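Local coordinates for protein 4-alpha-glucanotransferase (Corynebacterium glutamicum, PDB 5B68) that belongs to the amylomaltases, also called disproportionating enzymes, whose TIM-barrel domain is here joined to an N-terminal beta-sandwich domain, at residues W193-N199 and I246-D252; F198-G202 and Q366-A370; M221-E225 and T238-N244; R277-S281 and N683-I687. All blocks are in the same frame, centred on the assembly; numbering follows the deposited sequence.

Interaction 1 (W193-N199 and I246-D252)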
loop_
_atom_site.group_PDB
_atom_site.type_symbol
_atom_site.label_atom_id
_atom_site.label_comp_id
_atom_site.label_asym_id
_atom_site.label_seq_id
_atom_site.Cartn_x
_atom_site.Cartn_y
_atom_site.Cartn_z
ATOM N N TRP A 193 8.823 -14.557 -19.039
ATOM C CA TRP A 193 8.274 -13.974 -20.281
ATOM C C TRP A 193 8.523 -12.509 -20.402
ATOM O O TRP A 193 7.589 -11.675 -20.372
ATOM C CB TRP A 193 6.778 -14.316 -20.424
ATOM C CG TRP A 193 6.485 -15.741 -20.696
ATOM C CD1 TRP A 193 7.222 -16.858 -20.339
ATOM C CD2 TRP A 193 5.322 -16.253 -21.373
ATOM N NE1 TRP A 193 6.581 -17.985 -20.740
ATOM C CE2 TRP A 193 5.422 -17.645 -21.382
ATOM C CE3 TRP A 193 4.193 -15.654 -21.936
ATOM C CZ2 TRP A 193 4.442 -18.466 -21.946
ATOM C CZ3 TRP A 193 3.213 -16.500 -22.513
ATOM C CH2 TRP A 193 3.362 -17.869 -22.489
ATOM N N GLY A 194 9.803 -12.114 -20.455
ATOM C CA GLY A 194 10.070 -10.710 -20.633
ATOM C C GLY A 194 9.983 -9.880 -19.369
ATOM O O GLY A 194 10.384 -8.739 -19.353
ATOM N N MET A 195 9.355 -10.407 -18.337
ATOM C CA MET A 195 9.183 -9.635 -17.130
ATOM C C MET A 195 9.077 -10.601 -15.968
ATOM O O MET A 195 8.697 -11.731 -16.148
ATOM C CB MET A 195 7.957 -8.723 -17.251
ATOM C CG MET A 195 6.658 -9.293 -16.728
ATOM S SD MET A 195 5.190 -8.257 -16.885
ATOM C CE MET A 195 4.947 -7.603 -15.249
ATOM N N GLY A 196 9.422 -10.152 -14.779
ATOM C CA GLY A 196 9.451 -11.108 -13.648
ATOM C C GLY A 196 8.051 -11.577 -13.271
ATOM O O GLY A 196 7.058 -10.806 -13.450
ATOM N N ASP A 197 7.985 -12.760 -12.734
ATOM C CA ASP A 197 6.736 -13.441 -12.401
ATOM C C ASP A 197 6.846 -14.067 -11.024
ATOM O O ASP A 197 7.858 -13.842 -10.318
ATOM C CB ASP A 197 6.379 -14.431 -13.541
ATOM C CG ASP A 197 7.416 -15.546 -13.749
ATOM O OD1 ASP A 197 7.996 -16.041 -12.753
ATOM O OD2 ASP A 197 7.648 -15.973 -14.907
ATOM N N PHE A 198 5.820 -14.801 -10.591
ATOM C CA PHE A 198 5.832 -15.347 -9.186
ATOM C C PHE A 198 6.960 -16.361 -9.003
ATOM O O PHE A 198 7.458 -16.570 -7.895
ATOM C CB PHE A 198 4.482 -16.045 -8.786
ATOM C CG PHE A 198 3.282 -15.113 -8.846
ATOM C CD1 PHE A 198 3.228 -13.983 -8.065
ATOM C CD2 PHE A 198 2.175 -15.447 -9.601
ATOM C CE1 PHE A 198 2.105 -13.166 -8.059
ATOM C CE2 PHE A 198 1.043 -14.645 -9.597
ATOM C CZ PHE A 198 1.034 -13.471 -8.864
ATOM N N ASN A 199 7.321 -17.090 -10.068
ATOM C CA ASN A 199 8.438 -17.990 -9.968
ATOM C C ASN A 199 9.706 -17.252 -9.690
ATOM O O ASN A 199 10.456 -17.588 -8.773
ATOM C CB ASN A 199 8.568 -18.832 -11.256
ATOM C CG ASN A 199 9.637 -19.900 -11.153
ATOM O OD1 ASN A 199 10.812 -19.599 -11.045
ATOM N ND2 ASN A 199 9.222 -21.154 -11.182
ATOM N N ILE A 246 -0.884 -10.941 -14.408
ATOM C CA ILE A 246 0.284 -10.807 -15.284
ATOM C C ILE A 246 1.520 -11.523 -14.783
ATOM O O ILE A 246 2.413 -11.872 -15.586
ATOM C CB ILE A 246 0.598 -9.389 -15.588
ATOM C CG1 ILE A 246 1.305 -9.286 -16.966
ATOM C CG2 ILE A 246 1.358 -8.650 -14.478
ATOM C CD1 ILE A 246 1.570 -7.849 -17.321
ATOM N N TYR A 247 1.542 -11.752 -13.476
ATOM C CA TYR A 247 2.653 -12.389 -12.798
ATOM C C TYR A 247 2.614 -13.923 -12.769
ATOM O O TYR A 247 3.558 -14.535 -12.347
ATOM C CB TYR A 247 2.784 -11.855 -11.373
ATOM C CG TYR A 247 3.152 -10.395 -11.252
ATOM C CD1 TYR A 247 4.396 -9.936 -11.636
ATOM C CD2 TYR A 247 2.263 -9.484 -10.723
ATOM C CE1 TYR A 247 4.731 -8.614 -11.515
ATOM C CE2 TYR A 247 2.593 -8.171 -10.601
ATOM C CZ TYR A 247 3.830 -7.736 -11.000
ATOM O OH TYR A 247 4.141 -6.429 -10.857
ATOM N N ILE A 248 1.523 -14.533 -13.211
ATOM C CA ILE A 248 1.446 -15.937 -13.262
ATOM C C ILE A 248 2.501 -16.499 -14.228
ATOM O O ILE A 248 2.648 -15.972 -15.368
ATOM C CB ILE A 248 0.071 -16.385 -13.754
ATOM C CG1 ILE A 248 -1.026 -16.033 -12.714
ATOM C CG2 ILE A 248 0.073 -17.868 -14.005
ATOM C CD1 ILE A 248 -2.433 -16.248 -13.270
ATOM N N ARG A 249 3.226 -17.525 -13.798
ATOM C CA ARG A 249 4.062 -18.273 -14.720
ATOM C C ARG A 249 3.246 -19.448 -15.166
ATOM O O ARG A 249 2.990 -20.359 -14.415
ATOM C CB ARG A 249 5.331 -18.804 -14.090
ATOM C CG ARG A 249 6.088 -19.684 -15.072
ATOM C CD ARG A 249 7.536 -19.922 -14.718
ATOM N NE ARG A 249 8.352 -18.723 -14.748
ATOM C CZ ARG A 249 9.661 -18.754 -14.586
ATOM N NH1 ARG A 249 10.251 -19.915 -14.408
ATOM N NH2 ARG A 249 10.372 -17.650 -14.589
ATOM N N VAL A 250 2.861 -19.424 -16.418
ATOM C CA VAL A 250 1.843 -20.378 -16.858
ATOM C C VAL A 250 2.329 -21.786 -16.853
ATOM O O VAL A 250 1.570 -22.747 -16.588
ATOM C CB VAL A 250 1.227 -19.960 -18.236
ATOM C CG1 VAL A 250 0.651 -18.550 -18.200
ATOM C CG2 VAL A 250 2.231 -20.132 -19.385
ATOM N N GLU A 251 3.623 -21.953 -17.177
ATOM C CA GLU A 251 4.255 -23.275 -17.160
ATOM C C GLU A 251 4.290 -23.953 -15.788
ATOM O O GLU A 251 4.392 -25.171 -15.718
ATOM C CB GLU A 251 5.678 -23.260 -17.788
ATOM C CG GLU A 251 5.750 -22.747 -19.225
ATOM C CD GLU A 251 6.008 -21.264 -19.355
ATOM O OE1 GLU A 251 5.786 -20.466 -18.357
ATOM O OE2 GLU A 251 6.432 -20.877 -20.466
ATOM N N ASP A 252 4.159 -23.183 -14.698
ATOM C CA ASP A 252 4.091 -23.789 -13.354
ATOM C C ASP A 252 2.697 -24.255 -12.927
ATOM O O ASP A 252 2.539 -24.915 -11.877
ATOM C CB ASP A 252 4.576 -22.740 -12.299
ATOM C CG ASP A 252 6.057 -22.452 -12.376
ATOM O OD1 ASP A 252 6.792 -23.141 -13.122
ATOM O OD2 ASP A 252 6.500 -21.501 -11.714
#
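The two backbones come closest at D197 and Y247, whose CA atoms lie 4.2 Å apart, and there F198 N donates to Y247 O over 2.9 Å. D197 occupies the N-cap position of helix 198-209. Its carboxylate is gripped side-on by R249: NE (2.8 Å) and NH2 both reach D197 OD2, approaching on its syn side, with the carboxylate and guanidinium planes 83° apart. One face of the same guanidinium is covered by N199, whose amide stacks on it almost parallel, 5° between planes. With CG anti to the backbone N (chi1 -174°), N199 also extends ND2 to the syn lone pair of D252 OD2, 2.8 Å away. W193 NE1 gives its in-plane hydrogen to E251 OE2 at 2.9 Å, while V250 CG2 touches the six-membered part of the indole. At the other end Y247 CB sits over the face of the F198 ring, 3.6 Å from its centroid, and M195 SD and CE lie across I246. D200 and S189 also bind R249 NH2, and R275 pairs with E251. The buried contact thus joins the start of helix 198-209 to the loop preceding helix 261-277, flanked by helices 286-301 and 349-376.

Interaction 2 (F198-G202 and Q366-A370)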
loop_
_atom_site.group_PDB
_atom_site.type_symbol
_atom_site.label_atom_id
_atom_site.label_comp_id
_atom_site.label_asym_id
_atom_site.label_seq_id
_atom_site.Cartn_x
_atom_site.Cartn_y
_atom_site.Cartn_z
ATOM N N PHE A 198 5.820 -14.801 -10.591
ATOM C CA PHE A 198 5.832 -15.347 -9.186
ATOM C C PHE A 198 6.960 -16.361 -9.003
ATOM O O PHE A 198 7.458 -16.570 -7.895
ATOM C CB PHE A 198 4.482 -16.045 -8.786
ATOM C CG PHE A 198 3.282 -15.113 -8.846
ATOM C CD1 PHE A 198 3.228 -13.983 -8.065
ATOM C CD2 PHE A 198 2.175 -15.447 -9.601
ATOM C CE1 PHE A 198 2.105 -13.166 -8.059
ATOM C CE2 PHE A 198 1.043 -14.645 -9.597
ATOM C CZ PHE A 198 1.034 -13.471 -8.864
ATOM N N ASN A 199 7.321 -17.090 -10.068
ATOM C CA ASN A 199 8.438 -17.990 -9.968
ATOM C C ASN A 199 9.706 -17.252 -9.690
ATOM O O ASN A 199 10.456 -17.588 -8.773
ATOM C CB ASN A 199 8.568 -18.832 -11.256
ATOM C CG ASN A 199 9.637 -19.900 -11.153
ATOM O OD1 ASN A 199 10.812 -19.599 -11.045
ATOM N ND2 ASN A 199 9.222 -21.154 -11.182
ATOM N N ASP A 200 9.915 -16.206 -10.482
ATOM C CA ASP A 200 11.040 -15.324 -10.258
ATOM C C ASP A 200 11.113 -14.737 -8.854
ATOM O O ASP A 200 12.202 -14.569 -8.310
ATOM C CB ASP A 200 11.112 -14.182 -11.269
ATOM C CG ASP A 200 11.183 -14.677 -12.719
ATOM O OD1 ASP A 200 12.004 -15.533 -12.978
ATOM O OD2 ASP A 200 10.443 -14.148 -13.601
ATOM N N LEU A 201 9.955 -14.381 -8.313
ATOM C CA LEU A 201 9.841 -13.874 -6.926
ATOM C C LEU A 201 10.452 -14.847 -5.939
ATOM O O LEU A 201 11.304 -14.497 -5.062
ATOM C CB LEU A 201 8.376 -13.575 -6.586
ATOM C CG LEU A 201 8.064 -13.084 -5.167
ATOM C CD1 LEU A 201 8.791 -11.792 -4.939
ATOM C CD2 LEU A 201 6.572 -12.916 -5.017
ATOM N N GLY A 202 9.996 -16.084 -5.992
ATOM C CA GLY A 202 10.501 -17.093 -5.087
ATOM C C GLY A 202 11.983 -17.460 -5.302
ATOM O O GLY A 202 12.722 -17.641 -4.352
ATOM N N GLN A 366 0.627 -19.491 -6.406
ATOM C CA GLN A 366 1.992 -19.194 -6.850
ATOM C C GLN A 366 2.686 -18.288 -5.851
ATOM O O GLN A 366 3.887 -18.452 -5.597
ATOM C CB GLN A 366 2.025 -18.578 -8.257
ATOM C CG GLN A 366 1.648 -19.700 -9.270
ATOM C CD GLN A 366 2.071 -19.476 -10.698
ATOM O OE1 GLN A 366 2.745 -18.507 -11.064
ATOM N NE2 GLN A 366 1.545 -20.351 -11.566
ATOM N N LEU A 367 1.915 -17.370 -5.278
ATOM C CA LEU A 367 2.464 -16.497 -4.196
ATOM C C LEU A 367 2.753 -17.267 -2.942
ATOM O O LEU A 367 3.754 -17.023 -2.279
ATOM C CB LEU A 367 1.484 -15.392 -3.871
ATOM C CG LEU A 367 1.469 -14.193 -4.762
ATOM C CD1 LEU A 367 0.338 -13.270 -4.376
ATOM C CD2 LEU A 367 2.814 -13.449 -4.584
ATOM N N ALA A 368 1.874 -18.205 -2.573
ATOM C CA ALA A 368 2.177 -19.082 -1.451
ATOM C C ALA A 368 3.467 -19.872 -1.684
ATOM O O ALA A 368 4.261 -20.014 -0.775
ATOM C CB ALA A 368 1.060 -20.065 -1.222
ATOM N N ALA A 369 3.666 -20.371 -2.899
ATOM C CA ALA A 369 4.869 -21.164 -3.170
ATOM C C ALA A 369 6.121 -20.283 -3.130
ATOM O O ALA A 369 7.153 -20.739 -2.626
ATOM C CB ALA A 369 4.771 -21.854 -4.513
ATOM N N ALA A 370 5.976 -19.040 -3.579
ATOM C CA ALA A 370 7.100 -18.097 -3.482
ATOM C C ALA A 370 7.462 -17.856 -2.015
ATOM O O ALA A 370 8.664 -17.820 -1.653
ATOM C CB ALA A 370 6.838 -16.781 -4.164
#
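Q366 meets F198 through two of its atoms. Its CB lies 3.4 Å from F198 CD2, and OE1 comes to the ring edge, in plane, with the amide turned 86° from the ring. CG stands anti to the carbonyl carbon (chi1 -71°) and the chain runs extended beyond it, carrying OE1 past the phenyl edge, where it probably accepts from the backbone N of R249. One residue on, L367 presses its branch point obliquely against the other side of the ring's rim: CG is 3.5 Å from F198 CE1, and CD2 is equally close to F198 CD1. L367 CD2 also reaches L201 CD2 at 3.8 Å. These residues belong to helices 198-209 and 349-376 of the TIM-barrel domain, which here run side by side in nearly the same direction, 13° between the two short axes and 8.5 Å apart. At the closest point the small residues G202 and A370 face each other. A370 points its CB at the backbone of the first helix, 3.7 Å from G202 N and 3.8 Å from F198 O, with L201 CD2 beside it. Since G202 has no side chain, its CA can approach A370 CA to 3.9 Å. L201 also touches L216 and I218 of strand 215-218 of the parallel barrel sheet.

Interaction 3 (M221-E225 and T238-N244)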
loop_
_atom_site.group_PDB
_atom_site.type_symbol
_atom_site.label_atom_id
_atom_site.label_comp_id
_atom_site.label_asym_id
_atom_site.label_seq_id
_atom_site.Cartn_x
_atom_site.Cartn_y
_atom_site.Cartn_z
ATOM N N MET A 221 1.570 -5.605 -5.827
ATOM C CA MET A 221 1.202 -6.639 -6.814
ATOM C C MET A 221 -0.321 -6.727 -7.093
ATOM O O MET A 221 -0.861 -7.762 -7.545
ATOM C CB MET A 221 1.666 -7.963 -6.256
ATOM C CG MET A 221 3.155 -8.008 -5.874
ATOM S SD MET A 221 4.161 -8.072 -7.368
ATOM C CE MET A 221 3.989 -9.823 -7.709
ATOM N N HIS A 222 -0.989 -5.635 -6.781
ATOM C CA HIS A 222 -2.430 -5.541 -6.903
ATOM C C HIS A 222 -2.866 -5.623 -8.381
ATOM O O HIS A 222 -2.196 -5.138 -9.297
ATOM C CB HIS A 222 -2.960 -4.217 -6.385
ATOM C CG HIS A 222 -2.435 -3.753 -5.073
ATOM N ND1 HIS A 222 -2.637 -4.461 -3.915
ATOM C CD2 HIS A 222 -1.795 -2.608 -4.716
ATOM C CE1 HIS A 222 -2.123 -3.779 -2.901
ATOM N NE2 HIS A 222 -1.557 -2.688 -3.373
ATOM N N ALA A 223 -4.028 -6.205 -8.600
ATOM C CA ALA A 223 -4.530 -6.369 -9.949
ATOM C C ALA A 223 -4.807 -5.031 -10.613
ATOM O O ALA A 223 -5.249 -4.102 -9.980
ATOM C CB ALA A 223 -5.785 -7.220 -9.947
ATOM N N ALA A 224 -4.566 -4.977 -11.909
ATOM C CA ALA A 224 -4.905 -3.831 -12.704
ATOM C C ALA A 224 -5.988 -4.272 -13.681
ATOM O O ALA A 224 -6.752 -5.145 -13.380
ATOM C CB ALA A 224 -3.688 -3.279 -13.416
ATOM N N GLU A 225 -6.069 -3.633 -14.827
ATOM C CA GLU A 225 -6.992 -4.061 -15.857
ATOM C C GLU A 225 -6.876 -5.549 -16.176
ATOM O O GLU A 225 -5.791 -6.072 -16.197
ATOM C CB GLU A 225 -6.767 -3.220 -17.109
ATOM C CG GLU A 225 -7.080 -1.749 -16.911
ATOM C CD GLU A 225 -5.898 -0.922 -16.429
ATOM O OE1 GLU A 225 -4.842 -1.493 -16.150
ATOM O OE2 GLU A 225 -6.036 0.300 -16.316
ATOM N N THR A 238 -6.401 -1.464 -9.937
ATOM C CA THR A 238 -7.900 -1.458 -10.048
ATOM C C THR A 238 -8.540 -1.892 -8.735
ATOM O O THR A 238 -9.717 -1.575 -8.465
ATOM C CB THR A 238 -8.378 -2.322 -11.264
ATOM O OG1 THR A 238 -9.626 -1.794 -11.791
ATOM C CG2 THR A 238 -8.528 -3.731 -10.918
ATOM N N THR A 239 -7.770 -2.521 -7.869
ATOM C CA THR A 239 -8.253 -3.011 -6.574
ATOM C C THR A 239 -6.992 -3.006 -5.716
ATOM O O THR A 239 -5.868 -3.048 -6.272
ATOM C CB THR A 239 -8.852 -4.434 -6.689
ATOM O OG1 THR A 239 -9.247 -4.968 -5.411
ATOM C CG2 THR A 239 -7.898 -5.491 -7.395
ATOM N N ARG A 240 -7.137 -2.965 -4.401
ATOM C CA ARG A 240 -6.027 -3.236 -3.513
ATOM C C ARG A 240 -6.135 -4.629 -2.852
ATOM O O ARG A 240 -5.324 -5.023 -1.981
ATOM C CB ARG A 240 -5.906 -2.138 -2.464
ATOM C CG ARG A 240 -5.513 -0.846 -3.120
ATOM C CD ARG A 240 -5.126 0.181 -2.127
ATOM N NE ARG A 240 -6.203 0.538 -1.193
ATOM C CZ ARG A 240 -5.979 1.027 0.024
ATOM N NH1 ARG A 240 -7.030 1.379 0.794
ATOM N NH2 ARG A 240 -4.712 1.186 0.485
ATOM N N ARG A 241 -7.123 -5.400 -3.232
ATOM C CA ARG A 241 -7.303 -6.699 -2.633
ATOM C C ARG A 241 -6.743 -7.810 -3.519
ATOM O O ARG A 241 -5.944 -8.584 -3.095
ATOM C CB ARG A 241 -8.765 -6.965 -2.413
ATOM C CG ARG A 241 -9.063 -8.293 -1.754
ATOM C CD ARG A 241 -10.486 -8.514 -1.298
ATOM N NE ARG A 241 -10.681 -9.894 -0.977
ATOM C CZ ARG A 241 -11.860 -10.437 -0.660
ATOM N NH1 ARG A 241 -11.924 -11.746 -0.520
ATOM N NH2 ARG A 241 -12.980 -9.678 -0.513
ATOM N N PHE A 242 -7.240 -7.876 -4.736
ATOM C CA PHE A 242 -6.870 -8.936 -5.639
ATOM C C PHE A 242 -5.563 -8.700 -6.367
ATOM O O PHE A 242 -5.047 -7.621 -6.354
ATOM C CB PHE A 242 -8.033 -9.261 -6.551
ATOM C CG PHE A 242 -9.246 -9.638 -5.788
ATOM C CD1 PHE A 242 -9.347 -10.878 -5.239
ATOM C CD2 PHE A 242 -10.223 -8.717 -5.542
ATOM C CE1 PHE A 242 -10.443 -11.223 -4.500
ATOM C CE2 PHE A 242 -11.321 -9.048 -4.801
ATOM C CZ PHE A 242 -11.428 -10.305 -4.284
ATOM N N ILE A 243 -5.043 -9.758 -6.968
ATOM C CA ILE A 243 -3.647 -9.806 -7.431
ATOM C C ILE A 243 -3.564 -9.785 -8.951
ATOM O O ILE A 243 -4.426 -10.369 -9.628
ATOM C CB ILE A 243 -2.996 -11.095 -6.943
ATOM C CG1 ILE A 243 -3.134 -11.281 -5.415
ATOM C CG2 ILE A 243 -1.540 -11.227 -7.387
ATOM C CD1 ILE A 243 -2.499 -10.208 -4.592
ATOM N N ASN A 244 -2.511 -9.152 -9.485
ATOM C CA ASN A 244 -2.368 -8.974 -10.946
ATOM C C ASN A 244 -1.971 -10.345 -11.558
ATOM O O ASN A 244 -0.909 -10.852 -11.312
ATOM C CB ASN A 244 -1.300 -7.926 -11.254
ATOM C CG ASN A 244 -1.343 -7.462 -12.672
ATOM O OD1 ASN A 244 -1.802 -8.195 -13.532
ATOM N ND2 ASN A 244 -0.894 -6.243 -12.931
HETATM O O HOH W 1 -0.150 -4.142 -10.818
HETATM O O HOH W 2 -3.631 -7.061 -3.254
HETATM O O HOH W 3 -4.310 -6.960 -13.989
#
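A long loop follows barrel strand 215-218 in the TIM-barrel domain, and here it folds back on itself, with a single beta bridge between H222 and I243. Two backbone bonds frame the bridge: N244 N donates to M221 O over 2.9 Å, and A223 N donates to F242 O over 2.8 Å. A third bond, T238 N to A223 O at 2.9 Å, ties the beginning of 238-244 to the same short segment, so A223 is held through both its N and its O. The methyl of A223 rests against I243 O, and T239 CG2 packs beside it. CG2 of T238 lies against both carbonyl oxygens, of A223 and A224. T239 OG1, bonded to D397 OD1, also accepts from R241 N in an ST turn; the intervening R240 lies over the imidazole of H222, its CA 4.0 Å from the ring centroid, on one face. In the ring plane a water lies 2.9 Å from H222 ND1 and probably donates to R240 O, while NE2 is bonded to the backbone N of A388. The amide of N244 is linked by two waters to the backbone of 221-225: ND2 to one that donates to H222 O and OD1, weakly, to another that accepts from A224 N. OD1 also accepts from I246 N. With both ring nitrogens engaged and R240 over a face, the imidazole is probably held against rotation; T239 O, by contrast, is buried with no polar partner in the model.

Interaction 4 (R277-S281 and N683-I687)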
loop_
_atom_site.group_PDB
_atom_site.type_symbol
_atom_site.label_atom_id
_atom_site.label_comp_id
_atom_site.label_asym_id
_atom_site.label_seq_id
_atom_site.Cartn_x
_atom_site.Cartn_y
_atom_site.Cartn_z
ATOM N N ARG A 277 13.772 -11.035 -24.744
ATOM C CA ARG A 277 13.748 -9.733 -24.119
ATOM C C ARG A 277 14.528 -9.724 -22.797
ATOM O O ARG A 277 15.142 -8.728 -22.463
ATOM C CB ARG A 277 12.307 -9.224 -23.884
ATOM C CG ARG A 277 11.458 -9.260 -25.165
ATOM C CD ARG A 277 10.206 -8.435 -24.961
ATOM N NE ARG A 277 9.300 -8.663 -26.080
ATOM C CZ ARG A 277 7.998 -8.361 -26.075
ATOM N NH1 ARG A 277 7.411 -7.779 -25.011
ATOM N NH2 ARG A 277 7.280 -8.642 -27.166
ATOM N N ASN A 278 14.564 -10.869 -22.152
ATOM C CA ASN A 278 15.224 -11.007 -20.862
ATOM C C ASN A 278 16.702 -10.676 -20.926
ATOM O O ASN A 278 17.269 -10.338 -19.911
ATOM C CB ASN A 278 15.172 -12.428 -20.341
ATOM C CG ASN A 278 13.729 -12.951 -20.124
ATOM O OD1 ASN A 278 12.768 -12.211 -20.169
ATOM N ND2 ASN A 278 13.611 -14.220 -19.911
ATOM N N LEU A 279 17.288 -10.857 -22.113
ATOM C CA LEU A 279 18.696 -10.629 -22.362
ATOM C C LEU A 279 19.010 -9.254 -22.806
ATOM O O LEU A 279 20.181 -8.946 -22.960
ATOM C CB LEU A 279 19.220 -11.625 -23.417
ATOM C CG LEU A 279 18.919 -13.102 -23.158
ATOM C CD1 LEU A 279 19.407 -14.001 -24.279
ATOM C CD2 LEU A 279 19.507 -13.638 -21.860
ATOM N N THR A 280 18.001 -8.407 -23.021
ATOM C CA THR A 280 18.210 -7.046 -23.544
ATOM C C THR A 280 17.965 -6.036 -22.467
ATOM O O THR A 280 17.339 -6.330 -21.428
ATOM C CB THR A 280 17.273 -6.734 -24.736
ATOM O OG1 THR A 280 15.975 -6.380 -24.245
ATOM C CG2 THR A 280 17.134 -7.920 -25.659
ATOM N N SER A 281 18.353 -4.802 -22.721
ATOM C CA SER A 281 18.018 -3.689 -21.826
ATOM C C SER A 281 16.772 -2.902 -22.292
ATOM O O SER A 281 16.531 -1.810 -21.805
ATOM C CB SER A 281 19.225 -2.768 -21.711
ATOM O OG SER A 281 19.553 -2.219 -22.980
ATOM N N ASN A 683 23.936 -3.773 -19.368
ATOM C CA ASN A 683 23.598 -5.153 -19.689
ATOM C C ASN A 683 22.602 -5.790 -18.704
ATOM O O ASN A 683 22.806 -5.661 -17.496
ATOM C CB ASN A 683 24.834 -6.010 -19.682
ATOM C CG ASN A 683 25.783 -5.610 -20.787
ATOM O OD1 ASN A 683 25.353 -5.318 -21.901
ATOM N ND2 ASN A 683 27.031 -5.463 -20.440
ATOM N N SER A 684 21.639 -6.539 -19.241
ATOM C CA SER A 684 20.669 -7.258 -18.390
ATOM C C SER A 684 21.364 -8.166 -17.373
ATOM O O SER A 684 22.268 -8.934 -17.712
ATOM C CB SER A 684 19.751 -8.095 -19.240
ATOM O OG SER A 684 18.911 -8.914 -18.447
ATOM N N VAL A 685 20.925 -8.139 -16.106
ATOM C CA VAL A 685 21.419 -9.113 -15.135
ATOM C C VAL A 685 20.284 -10.063 -14.778
ATOM O O VAL A 685 19.312 -9.598 -14.154
ATOM C CB VAL A 685 21.913 -8.402 -13.856
ATOM C CG1 VAL A 685 22.462 -9.444 -12.886
ATOM C CG2 VAL A 685 22.983 -7.362 -14.253
ATOM N N LEU A 686 20.402 -11.328 -15.168
ATOM C CA LEU A 686 19.427 -12.334 -14.812
ATOM C C LEU A 686 19.570 -12.783 -13.373
ATOM O O LEU A 686 20.689 -12.764 -12.816
ATOM C CB LEU A 686 19.448 -13.535 -15.714
ATOM C CG LEU A 686 19.235 -13.259 -17.230
ATOM C CD1 LEU A 686 19.359 -14.576 -18.014
ATOM C CD2 LEU A 686 17.881 -12.621 -17.508
ATOM N N ILE A 687 18.484 -13.374 -12.831
ATOM C CA ILE A 687 18.575 -13.921 -11.445
ATOM C C ILE A 687 19.704 -14.950 -11.347
ATOM O O ILE A 687 20.445 -15.015 -10.345
ATOM C CB ILE A 687 17.260 -14.551 -10.992
ATOM C CG1 ILE A 687 16.243 -13.456 -10.840
ATOM C CG2 ILE A 687 17.432 -15.324 -9.675
ATOM C CD1 ILE A 687 14.790 -13.914 -10.775
HETATM O O HOH W 4 21.561 -7.019 -22.104
#
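A type I beta turn, R277 to T280, lies at the end of helix 261-277 and packs at the protein surface against an irregular segment, 683-687, that precedes the C-terminal helix 694-702. The turn is closed by T280 N donating to R277 O at 2.9 Å. This leaves the carbonyl of N278, one of the two central turn residues, directed at the other chain segment, where it accepts from the hydroxyl of S684: OG to N278 O is 2.6 Å, with a C=O...donor angle of 156° and the donor tilted modestly, by 16°, from the carbonyl plane. The serine torsion sets this up, since chi1 of 173° places OG opposite the backbone N and swings the hydroxyl across toward the turn. S684 CB fits against the following residues of the turn, near the carbonyl carbon of L279 and 3.7 Å from T280 O. A water completes the link between the backbones, accepting from S684 N and donating to L279 O. Two residues further along, L686 brings its two methyls to different targets. CD2 lies 3.4 Å from N278 O and beside N278 CB. The amide of N278 points elsewhere, ND2 donating to S192 O, which ties the turn to the loop ahead of helix 198-209. The segment 683-687 is bound to that same loop, I687 pairing through its backbone with R188. On the exposed side the two leucines cross at a slant and touch methyl to methyl, L279 CD2 to L686 CD1 at 4.0 Å.

How the interactions relate
Interactions 1 and 2 share F198 and N199 at the start of helix 198-209, and their centres are 9 Å apart. With Q366 OE1 2.9 Å from R249 N and D200 OD1 3.1 Å from R249 NH2, the two contacts form one continuous network. Interaction 3, nested along the chain inside both, reaches them through I243 CG2, 3.7 Å from F198 CZ, and M221 CE, 3.5 Å from Y247 CD2. Interaction 4 adjoins interaction 1 where N278 OD1 and G194 N form a weak hydrogen bond, and interaction 2 where I687 CD1 lies 3.6 Å from D200 O; from interaction 3 it is separate, nearest atoms being about 12 Å apart. Glycerol, probably from the crystallisation liquor, lies near the side chains of D252, Q366 and R240.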